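Local coordinates for glycosyl hydrolase family 2, TIM barrel domain protein (Parabacteroides merdae ATCC 43184, PDB 6DXU) that probably hydrolyses beta-glucuronides, as a gut-bacterial beta-glucuronidase of glycoside hydrolase family 2, at residues N29-T34 / Y193-L199; R107-D113 / S137-T143. All coordinates share one frame; numbering follows the deposited sequence.

Interaction 1 of 2, residues N29-T34 / Y193-L199; sequences NKIRLT and YLNLVYL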
loop_
_atom_site.group_PDB
_atom_site.type_symbol
_atom_site.label_atom_id
_atom_site.label_comp_id
_atom_site.label_asym_id
_atom_site.label_seq_id
_atom_site.Cartn_x
_atom_site.Cartn_y
_atom_site.Cartn_z
ATOM N N ASN D 29 -24.869 -15.709 29.045
ATOM C CA ASN D 29 -23.460 -15.338 28.985
ATOM C C ASN D 29 -23.240 -14.030 28.237
ATOM O O ASN D 29 -22.086 -13.685 27.916
ATOM C CB ASN D 29 -22.674 -16.459 28.316
ATOM C CG ASN D 29 -23.391 -16.999 27.106
ATOM O OD1 ASN D 29 -24.618 -17.100 27.098
ATOM N ND2 ASN D 29 -22.639 -17.320 26.064
ATOM N N LYS D 30 -24.327 -13.314 27.945
ATOM C CA LYS D 30 -24.332 -12.107 27.129
ATOM C C LYS D 30 -24.567 -10.910 28.040
ATOM O O LYS D 30 -25.613 -10.811 28.691
ATOM C CB LYS D 30 -25.432 -12.202 26.078
ATOM C CG LYS D 30 -25.412 -11.151 24.998
ATOM C CD LYS D 30 -26.188 -11.671 23.799
ATOM C CE LYS D 30 -26.026 -10.814 22.562
ATOM N NZ LYS D 30 -26.130 -11.655 21.316
ATOM N N ILE D 31 -23.614 -9.993 28.060
ATOM C CA ILE D 31 -23.598 -8.895 29.014
ATOM C C ILE D 31 -23.601 -7.588 28.244
ATOM O O ILE D 31 -22.664 -7.315 27.482
ATOM C CB ILE D 31 -22.381 -8.995 29.943
ATOM C CG1 ILE D 31 -22.430 -10.339 30.675
ATOM C CG2 ILE D 31 -22.344 -7.820 30.903
ATOM C CD1 ILE D 31 -21.105 -10.780 31.240
ATOM N N ARG D 32 -24.661 -6.800 28.408
ATOM C CA ARG D 32 -24.683 -5.481 27.794
ATOM C C ARG D 32 -23.677 -4.579 28.502
ATOM O O ARG D 32 -23.741 -4.403 29.719
ATOM C CB ARG D 32 -26.086 -4.891 27.859
ATOM C CG ARG D 32 -27.007 -5.482 26.825
ATOM C CD ARG D 32 -28.469 -5.093 27.096
ATOM N NE ARG D 32 -29.337 -5.708 26.101
ATOM C CZ ARG D 32 -30.661 -5.584 26.096
ATOM N NH1 ARG D 32 -31.262 -4.863 27.036
ATOM N NH2 ARG D 32 -31.376 -6.181 25.154
ATOM N N LEU D 33 -22.744 -4.009 27.747
ATOM C CA LEU D 33 -21.756 -3.092 28.312
ATOM C C LEU D 33 -22.346 -1.692 28.277
ATOM O O LEU D 33 -22.230 -0.974 27.288
ATOM C CB LEU D 33 -20.446 -3.163 27.533
ATOM C CG LEU D 33 -19.777 -4.527 27.526
ATOM C CD1 LEU D 33 -18.532 -4.477 26.612
ATOM C CD2 LEU D 33 -19.374 -4.869 28.952
ATOM N N THR D 34 -23.009 -1.299 29.357
ATOM C CA THR D 34 -23.659 -0.001 29.360
ATOM C C THR D 34 -22.993 1.023 30.262
ATOM O O THR D 34 -23.042 2.215 29.947
ATOM C CB THR D 34 -25.133 -0.145 29.760
ATOM O OG1 THR D 34 -25.212 -0.698 31.071
ATOM C CG2 THR D 34 -25.868 -1.087 28.760
ATOM N N TYR D 193 -26.701 -1.670 21.363
ATOM C CA TYR D 193 -25.998 -2.356 22.438
ATOM C C TYR D 193 -24.717 -3.007 21.955
ATOM O O TYR D 193 -24.672 -3.639 20.895
ATOM C CB TYR D 193 -26.873 -3.439 23.060
ATOM C CG TYR D 193 -28.031 -2.893 23.856
ATOM C CD1 TYR D 193 -27.813 -2.080 24.971
ATOM C CD2 TYR D 193 -29.336 -3.159 23.480
ATOM C CE1 TYR D 193 -28.879 -1.568 25.699
ATOM C CE2 TYR D 193 -30.417 -2.649 24.217
ATOM C CZ TYR D 193 -30.177 -1.862 25.316
ATOM O OH TYR D 193 -31.237 -1.348 26.043
ATOM N N LEU D 194 -23.697 -2.896 22.789
ATOM C CA LEU D 194 -22.448 -3.614 22.622
ATOM C C LEU D 194 -22.415 -4.670 23.712
ATOM O O LEU D 194 -22.508 -4.336 24.897
ATOM C CB LEU D 194 -21.254 -2.659 22.736
ATOM C CG LEU D 194 -19.860 -3.296 22.878
ATOM C CD1 LEU D 194 -19.574 -4.249 21.709
ATOM C CD2 LEU D 194 -18.775 -2.213 22.967
ATOM N N ASN D 195 -22.261 -5.925 23.317
ATOM C CA ASN D 195 -22.369 -7.043 24.240
ATOM C C ASN D 195 -21.006 -7.681 24.431
ATOM O O ASN D 195 -20.263 -7.891 23.462
ATOM C CB ASN D 195 -23.340 -8.110 23.724
ATOM C CG ASN D 195 -24.683 -7.533 23.327
ATOM O OD1 ASN D 195 -25.469 -7.152 24.190
ATOM N ND2 ASN D 195 -24.952 -7.462 22.021
ATOM N N LEU D 196 -20.695 -7.993 25.681
ATOM C CA LEU D 196 -19.585 -8.872 25.993
ATOM C C LEU D 196 -20.150 -10.281 26.045
ATOM O O LEU D 196 -21.037 -10.564 26.854
ATOM C CB LEU D 196 -18.933 -8.494 27.322
ATOM C CG LEU D 196 -17.756 -9.382 27.740
ATOM C CD1 LEU D 196 -16.622 -9.186 26.768
ATOM C CD2 LEU D 196 -17.308 -9.031 29.157
ATOM N N VAL D 197 -19.632 -11.168 25.200
ATOM C CA VAL D 197 -20.179 -12.511 25.074
ATOM C C VAL D 197 -19.093 -13.483 25.480
ATOM O O VAL D 197 -18.056 -13.577 24.816
ATOM C CB VAL D 197 -20.662 -12.805 23.645
ATOM C CG1 VAL D 197 -21.239 -14.219 23.567
ATOM C CG2 VAL D 197 -21.697 -11.769 23.214
ATOM N N TYR D 198 -19.325 -14.205 26.566
ATOM C CA TYR D 198 -18.444 -15.295 26.948
ATOM C C TYR D 198 -18.935 -16.580 26.297
ATOM O O TYR D 198 -20.126 -16.906 26.375
ATOM C CB TYR D 198 -18.422 -15.463 28.464
ATOM C CG TYR D 198 -17.813 -14.323 29.255
ATOM C CD1 TYR D 198 -18.580 -13.598 30.166
ATOM C CD2 TYR D 198 -16.464 -13.990 29.113
ATOM C CE1 TYR D 198 -18.022 -12.572 30.913
ATOM C CE2 TYR D 198 -15.896 -12.958 29.861
ATOM C CZ TYR D 198 -16.687 -12.257 30.760
ATOM O OH TYR D 198 -16.133 -11.241 31.514
ATOM N N LEU D 199 -18.018 -17.319 25.683
ATOM C CA LEU D 199 -18.334 -18.573 25.024
ATOM C C LEU D 199 -17.443 -19.674 25.568
ATOM O O LEU D 199 -16.302 -19.411 25.964
ATOM C CB LEU D 199 -18.123 -18.474 23.501
ATOM C CG LEU D 199 -19.007 -17.455 22.784
ATOM C CD1 LEU D 199 -18.486 -17.291 21.360
ATOM C CD2 LEU D 199 -20.472 -17.921 22.798
HETATM O O HOH W 1 -28.154 -7.232 24.046
HETATM O O HOH W 2 -24.054 -1.236 25.063
#
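Arg32 lies along the ring of Tyr193 like a lid. Its guanidinium is stacked flat on one face, the planes 5° apart and CZ of Arg32 3.5 Å from CE2 of Tyr193, while its CD sits over the same face in a CH-pi contact. The chain runs extended from CG to NE, which keeps methylene and guanidinium at one level above the ring; the far end of the guanidinium makes a salt bridge with Glu345, whose backbone N is bound by the Tyr193 hydroxyl. Were Tyr193 an alanine, the Arg32 guanidinium would probably lose its flat bed and turn more freely, and Glu345 N would be left without the hydroxyl. Beside the stack, a water accepts from Arg32 NE and donates to Asn195 OD1, filling the notch between the two side chains. Lys30 slants across the Asn195 amide, its CE 3.6 Å from Asn195 ND2, on the way to a salt bridge with Asp111. On the other face Leu33 wedges in between two leucines, CD1 4.1 Å from Leu194 CG and CD2 4.0 Å from Leu196 CB, and the Ile31 tip, CD1, rests 3.6 Å from Tyr198 CE1. Asn29 closes the far end. With CG between backbone N and carbonyl carbon (chi1 43°), its amide turns in to give a nearly straight ND2 bond of 2.6 Å to Tyr198 O, while its own carbonyl accepts from Tyr198 N. The backbones pair antiparallel through Ile31 and Leu196, bonded both ways, and Leu33 N to Leu194 O. Strand 30-32 thus edges a four-stranded sheet, strand 107-112 flanks 194-199 on its other side, and helix 372-381 meets Arg32 and Tyr193 through Ile373.

Interaction 2 of 2, residues R107-D113 / S137-T143; sequences RIVLDFD and SWNVDIT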
loop_
_atom_site.group_PDB
_atom_site.type_symbol
_atom_site.label_atom_id
_atom_site.label_comp_id
_atom_site.label_asym_id
_atom_site.label_seq_id
_atom_site.Cartn_x
_atom_site.Cartn_y
_atom_site.Cartn_z
ATOM N N ARG D 107 -13.879 -18.255 25.259
ATOM C CA ARG D 107 -13.631 -17.158 24.339
ATOM C C ARG D 107 -14.319 -15.908 24.850
ATOM O O ARG D 107 -15.365 -15.982 25.508
ATOM C CB ARG D 107 -14.152 -17.469 22.925
ATOM C CG ARG D 107 -13.758 -18.835 22.387
ATOM C CD ARG D 107 -12.255 -19.028 22.342
ATOM N NE ARG D 107 -11.595 -18.166 21.361
ATOM C CZ ARG D 107 -10.299 -18.227 21.074
ATOM N NH1 ARG D 107 -9.525 -19.106 21.700
ATOM N NH2 ARG D 107 -9.770 -17.413 20.169
ATOM N N ILE D 108 -13.730 -14.760 24.508
ATOM C CA ILE D 108 -14.277 -13.444 24.822
ATOM C C ILE D 108 -14.606 -12.776 23.496
ATOM O O ILE D 108 -13.696 -12.495 22.697
ATOM C CB ILE D 108 -13.260 -12.583 25.595
ATOM C CG1 ILE D 108 -12.694 -13.339 26.792
ATOM C CG2 ILE D 108 -13.898 -11.282 26.052
ATOM C CD1 ILE D 108 -11.378 -12.741 27.292
ATOM N N VAL D 109 -15.883 -12.487 23.265
ATOM C CA VAL D 109 -16.309 -11.906 22.001
ATOM C C VAL D 109 -17.030 -10.595 22.285
ATOM O O VAL D 109 -17.896 -10.531 23.168
ATOM C CB VAL D 109 -17.205 -12.871 21.201
ATOM C CG1 VAL D 109 -17.752 -12.189 19.970
ATOM C CG2 VAL D 109 -16.421 -14.123 20.807
ATOM N N LEU D 110 -16.684 -9.560 21.527
ATOM C CA LEU D 110 -17.435 -8.313 21.520
ATOM C C LEU D 110 -18.445 -8.390 20.390
ATOM O O LEU D 110 -18.067 -8.576 19.233
ATOM C CB LEU D 110 -16.519 -7.109 21.314
ATOM C CG LEU D 110 -15.468 -6.810 22.379
ATOM C CD1 LEU D 110 -14.535 -5.681 21.879
ATOM C CD2 LEU D 110 -16.115 -6.456 23.702
ATOM N N ASP D 111 -19.723 -8.257 20.726
ATOM C CA ASP D 111 -20.807 -8.447 19.771
ATOM C C ASP D 111 -21.524 -7.114 19.619
ATOM O O ASP D 111 -22.192 -6.657 20.552
ATOM C CB ASP D 111 -21.749 -9.552 20.263
ATOM C CG ASP D 111 -22.967 -9.734 19.376
ATOM O OD1 ASP D 111 -22.885 -9.427 18.171
ATOM O OD2 ASP D 111 -24.005 -10.197 19.890
ATOM N N PHE D 112 -21.388 -6.495 18.447
ATOM C CA PHE D 112 -21.960 -5.176 18.169
ATOM C C PHE D 112 -23.327 -5.360 17.519
ATOM O O PHE D 112 -23.413 -5.830 16.382
ATOM C CB PHE D 112 -21.049 -4.378 17.230
ATOM C CG PHE D 112 -19.718 -3.977 17.828
ATOM C CD1 PHE D 112 -18.664 -4.878 17.886
ATOM C CD2 PHE D 112 -19.512 -2.685 18.300
ATOM C CE1 PHE D 112 -17.433 -4.511 18.423
ATOM C CE2 PHE D 112 -18.264 -2.305 18.841
ATOM C CZ PHE D 112 -17.239 -3.219 18.904
ATOM N N ASP D 113 -24.402 -4.955 18.217
ATOM C CA ASP D 113 -25.711 -4.902 17.569
ATOM C C ASP D 113 -25.710 -3.920 16.405
ATOM O O ASP D 113 -26.476 -4.089 15.448
ATOM C CB ASP D 113 -26.806 -4.499 18.567
ATOM C CG ASP D 113 -27.249 -5.635 19.469
ATOM O OD1 ASP D 113 -26.583 -6.692 19.484
ATOM O OD2 ASP D 113 -28.265 -5.449 20.187
ATOM N N SER D 137 -25.029 -6.212 12.211
ATOM C CA SER D 137 -24.324 -6.698 13.387
ATOM C C SER D 137 -23.002 -7.344 12.966
ATOM O O SER D 137 -22.852 -7.810 11.833
ATOM C CB SER D 137 -25.208 -7.693 14.152
ATOM O OG SER D 137 -24.555 -8.196 15.295
ATOM N N TRP D 138 -22.033 -7.341 13.880
ATOM C CA TRP D 138 -20.709 -7.890 13.622
ATOM C C TRP D 138 -20.057 -8.142 14.970
ATOM O O TRP D 138 -20.509 -7.621 15.994
ATOM C CB TRP D 138 -19.851 -6.943 12.764
ATOM C CG TRP D 138 -19.815 -5.518 13.268
ATOM C CD1 TRP D 138 -20.821 -4.593 13.177
ATOM C CD2 TRP D 138 -18.725 -4.855 13.933
ATOM N NE1 TRP D 138 -20.430 -3.402 13.751
ATOM C CE2 TRP D 138 -19.148 -3.535 14.215
ATOM C CE3 TRP D 138 -17.432 -5.241 14.293
ATOM C CZ2 TRP D 138 -18.325 -2.604 14.861
ATOM C CZ3 TRP D 138 -16.619 -4.322 14.939
ATOM C CH2 TRP D 138 -17.065 -3.021 15.214
ATOM N N ASN D 139 -19.002 -8.954 14.972
ATOM C CA ASN D 139 -18.372 -9.270 16.247
ATOM C C ASN D 139 -16.871 -9.437 16.073
ATOM O O ASN D 139 -16.367 -9.599 14.958
ATOM C CB ASN D 139 -18.985 -10.530 16.878
ATOM C CG ASN D 139 -18.983 -11.718 15.938
ATOM O OD1 ASN D 139 -17.934 -12.154 15.486
ATOM N ND2 ASN D 139 -20.165 -12.241 15.632
ATOM N N VAL D 140 -16.158 -9.393 17.206
ATOM C CA VAL D 140 -14.704 -9.518 17.252
ATOM C C VAL D 140 -14.352 -10.440 18.412
ATOM O O VAL D 140 -14.713 -10.152 19.558
ATOM C CB VAL D 140 -14.007 -8.160 17.448
ATOM C CG1 VAL D 140 -12.487 -8.348 17.415
ATOM C CG2 VAL D 140 -14.463 -7.154 16.395
ATOM N N ASP D 141 -13.632 -11.524 18.130
ATOM C CA ASP D 141 -13.087 -12.375 19.194
ATOM C C ASP D 141 -11.814 -11.714 19.714
ATOM O O ASP D 141 -10.822 -11.626 18.992
ATOM C CB ASP D 141 -12.786 -13.777 18.662
ATOM C CG ASP D 141 -12.407 -14.770 19.757
ATOM O OD1 ASP D 141 -11.788 -14.362 20.752
ATOM O OD2 ASP D 141 -12.649 -15.991 19.579
ATOM N N ILE D 142 -11.817 -11.261 20.967
ATOM C CA ILE D 142 -10.659 -10.556 21.513
ATOM C C ILE D 142 -9.865 -11.430 22.470
ATOM O O ILE D 142 -8.981 -10.924 23.177
ATOM C CB ILE D 142 -11.071 -9.239 22.192
ATOM C CG1 ILE D 142 -12.010 -9.522 23.381
ATOM C CG2 ILE D 142 -11.721 -8.329 21.178
ATOM C CD1 ILE D 142 -12.298 -8.278 24.283
ATOM N N THR D 143 -10.122 -12.742 22.473
ATOM C CA THR D 143 -9.449 -13.642 23.407
ATOM C C THR D 143 -7.933 -13.493 23.340
ATOM O O THR D 143 -7.270 -13.338 24.371
ATOM C CB THR D 143 -9.844 -15.093 23.133
ATOM O OG1 THR D 143 -11.271 -15.204 23.071
ATOM C CG2 THR D 143 -9.305 -15.996 24.245
HETATM O O HOH W 3 -25.556 -8.490 17.863
#
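Asp141 OD2 is gripped by two nitrogens of Arg107, approached side-on: NE at 3.0 Å, on the syn lone pair, and NH2 at 3.3 Å, from above the carboxylate plane. The arginine bends at chi2 (-58°) and chi3 (-68°), bringing the guanidinium round so that OD2 lies in its plane; Tyr229 binds the same oxygen through its hydroxyl. The other oxygen, Asp141 OD1, takes Thr143 N in an Asx turn and also Thr143 OG1, and that hydroxyl in turn accepts from Ile108 N at 2.9 Å. Arginine, aspartate and threonine tie the start of strand 107-112 to the turn between strand 138-141 and helix 143-150. Ile142 fills the neighbouring hollow, its CG1 3.7 Å from Ile108 CG2. At the opposite end Phe112 and Trp138 form an offset stack, the phenyl and six-membered rings 3.9 Å between centroids with planes at 3°, and Phe112 CB lies over the five-membered ring. His131 also stacks on Trp138. Phe112 O accepts both Trp138 N and Ser137 OG, the hydroxyl at 2.8 Å from above the carbonyl plane. One water reaches Asp111 OD1, Asp113 OD1 and Ser137 OG, with protons for two at most, and Asp111 OD2 is salt-bridged to Lys30. Such an antiparallel pair, with aromatic and aliphatic side chains turned onto strands 118-123 and 162-169, is characteristic of the beta-sandwich of the family 2 sugar-binding domain.

Overall arrangement
Interactions 1 and 2 are the two outer strand pairs of one four-stranded antiparallel sheet, ordered 30-32, 194-199, 107-112, 138-141, with centres about 9 Å apart. The inner strands tie them together: Val197 N lies 2.7 Å from Val109 O and Leu199 O 2.8 Å from Arg107 N, both probable hydrogen bonds, while Leu196 CD1 packs 3.5 Å from Ile108 CG2. Lys30 reaches over strand 194-199 to strand 107-112. Both segments of interaction 2 lie, in sequence, between the two segments of interaction 1, so strand 30-32 pairs with a strand about 160 residues further on. Neither contact includes a residue of the sodium sites or bicine pockets.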